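Long-range contact in BldN (Streptomyces venezuelae, PDB 6DXO), which is an ECF sigma factor bound and probably inhibited by the membrane anti-sigma factor RsbN, whose N-terminal sigma-binding part is probably this chain: residues B[12-17]-B[42-47]. Sequence-based numbering, arbitrary orientation.
Sequences NAFAQA and KLLALA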
loop_
_atom_site.group_PDB
_atom_site.type_symbol
_atom_site.label_atom_id
_atom_site.label_comp_id
_atom_site.label_asym_id
_atom_site.label_seq_id
_atom_site.Cartn_x
_atom_site.Cartn_y
_atom_site.Cartn_z
ATOM N N ASN B 12 4.662 26.733 -15.765
ATOM C CA ASN B 12 5.611 25.638 -15.966
ATOM C C ASN B 12 6.795 25.697 -14.998
ATOM O O ASN B 12 7.338 24.666 -14.605
ATOM C CB ASN B 12 6.106 25.608 -17.414
ATOM C CG ASN B 12 5.002 25.277 -18.404
ATOM O OD1 ASN B 12 4.148 24.426 -18.145
ATOM N ND2 ASN B 12 5.015 25.952 -19.548
ATOM N N ALA B 13 7.188 26.907 -14.612
ATOM C CA ALA B 13 8.269 27.096 -13.651
ATOM C C ALA B 13 7.829 26.625 -12.268
ATOM O O ALA B 13 8.586 25.971 -11.547
ATOM C CB ALA B 13 8.683 28.555 -13.600
ATOM N N PHE B 14 6.599 26.968 -11.908
ATOM C CA PHE B 14 6.027 26.549 -10.640
ATOM C C PHE B 14 5.945 25.026 -10.593
ATOM O O PHE B 14 6.340 24.407 -9.611
ATOM C CB PHE B 14 4.652 27.191 -10.454
ATOM C CG PHE B 14 3.986 26.853 -9.148
ATOM C CD1 PHE B 14 2.718 26.294 -9.131
ATOM C CD2 PHE B 14 4.621 27.103 -7.937
ATOM C CE1 PHE B 14 2.092 25.986 -7.929
ATOM C CE2 PHE B 14 3.999 26.797 -6.732
ATOM C CZ PHE B 14 2.736 26.240 -6.731
ATOM N N ALA B 15 5.445 24.425 -11.667
ATOM C CA ALA B 15 5.334 22.975 -11.738
ATOM C C ALA B 15 6.688 22.335 -11.474
ATOM O O ALA B 15 6.808 21.415 -10.667
ATOM C CB ALA B 15 4.792 22.546 -13.105
ATOM N N GLN B 16 7.712 22.840 -12.156
ATOM C CA GLN B 16 9.064 22.311 -12.012
ATOM C C GLN B 16 9.611 22.518 -10.602
ATOM O O GLN B 16 10.319 21.665 -10.069
ATOM C CB GLN B 16 10.002 22.945 -13.040
ATOM C CG GLN B 16 11.388 22.342 -13.036
ATOM C CD GLN B 16 11.365 20.849 -13.298
ATOM O OE1 GLN B 16 12.101 20.086 -12.673
ATOM N NE2 GLN B 16 10.519 20.427 -14.228
ATOM N N ALA B 17 9.280 23.658 -10.005
ATOM C CA ALA B 17 9.689 23.955 -8.638
ATOM C C ALA B 17 9.039 22.998 -7.636
ATOM O O ALA B 17 9.690 22.536 -6.699
ATOM C CB ALA B 17 9.357 25.391 -8.290
ATOM N N LYS B 42 6.518 32.503 -2.561
ATOM C CA LYS B 42 5.333 32.522 -1.721
ATOM C C LYS B 42 4.405 31.381 -2.125
ATOM O O LYS B 42 3.815 30.714 -1.276
ATOM C CB LYS B 42 4.614 33.869 -1.822
ATOM C CG LYS B 42 3.431 34.010 -0.874
ATOM C CD LYS B 42 3.827 33.690 0.562
ATOM C CE LYS B 42 2.624 33.753 1.492
ATOM N NZ LYS B 42 2.978 33.427 2.905
ATOM N N LEU B 43 4.292 31.155 -3.429
ATOM C CA LEU B 43 3.458 30.078 -3.947
ATOM C C LEU B 43 3.944 28.728 -3.438
ATOM O O LEU B 43 3.150 27.900 -2.994
ATOM C CB LEU B 43 3.452 30.095 -5.475
ATOM C CG LEU B 43 2.927 31.375 -6.127
ATOM C CD1 LEU B 43 2.948 31.239 -7.642
ATOM C CD2 LEU B 43 1.526 31.701 -5.632
ATOM N N LEU B 44 5.252 28.512 -3.504
ATOM C CA LEU B 44 5.843 27.262 -3.049
ATOM C C LEU B 44 5.625 27.061 -1.554
ATOM O O LEU B 44 5.394 25.944 -1.099
ATOM C CB LEU B 44 7.337 27.219 -3.379
ATOM C CG LEU B 44 7.703 27.002 -4.851
ATOM C CD1 LEU B 44 9.190 27.230 -5.090
ATOM C CD2 LEU B 44 7.290 25.608 -5.312
ATOM N N ALA B 45 5.690 28.152 -0.798
ATOM C CA ALA B 45 5.503 28.092 0.647
ATOM C C ALA B 45 4.079 27.674 0.992
ATOM O O ALA B 45 3.851 26.944 1.964
ATOM C CB ALA B 45 5.836 29.437 1.287
ATOM N N LEU B 46 3.122 28.142 0.198
ATOM C CA LEU B 46 1.725 27.790 0.403
ATOM C C LEU B 46 1.496 26.312 0.092
ATOM O O LEU B 46 0.833 25.606 0.852
ATOM C CB LEU B 46 0.813 28.673 -0.451
ATOM C CG LEU B 46 0.845 30.165 -0.118
ATOM C CD1 LEU B 46 0.119 30.981 -1.178
ATOM C CD2 LEU B 46 0.249 30.418 1.259
ATOM N N ALA B 47 2.054 25.850 -1.025
ATOM C CA ALA B 47 1.940 24.446 -1.408
ATOM C C ALA B 47 2.589 23.539 -0.368
ATOM O O ALA B 47 2.076 22.460 -0.067
ATOM C CB ALA B 47 2.552 24.211 -2.777
#
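Phe14 reaches from helix 3-20 onto Leu43 and Leu44, in an example of two helices meeting at the surface through a few apolar groups. Its CG lies anti to the backbone N (chi1 -178°), which brings the end of the ring close to helix 41-51 even though the side chain does not set out in that direction. The ring meets its partners obliquely: CE2 lies 3.6 Å from Leu43 CB and 3.8 Å from Leu44 CD2, while CZ comes within 4.4 Å of Ala47 CB. Alongside, both methyl branches of Leu44 abut Ala17 CB, CD2 at 3.6 Å and CD1 at 3.7 Å. An alanine in place of Phe14 is likely to leave Leu43 and Leu44 without the ring that packs on them, opening a gap between the helices. No hydrogen bond joins the two segments, so apolar contact alone links them here. Their axes approach to 10.6 Å and cross at -45°, and the modest interface, 225 Å² in all, lies at the surface of the chain. Leu18, one residue beyond 12-17, extends the seam of helix 3-20 against Leu44 and Ala47 of helix 41-51, and Gln40, just before that helix, touches Ala13 and Ala17.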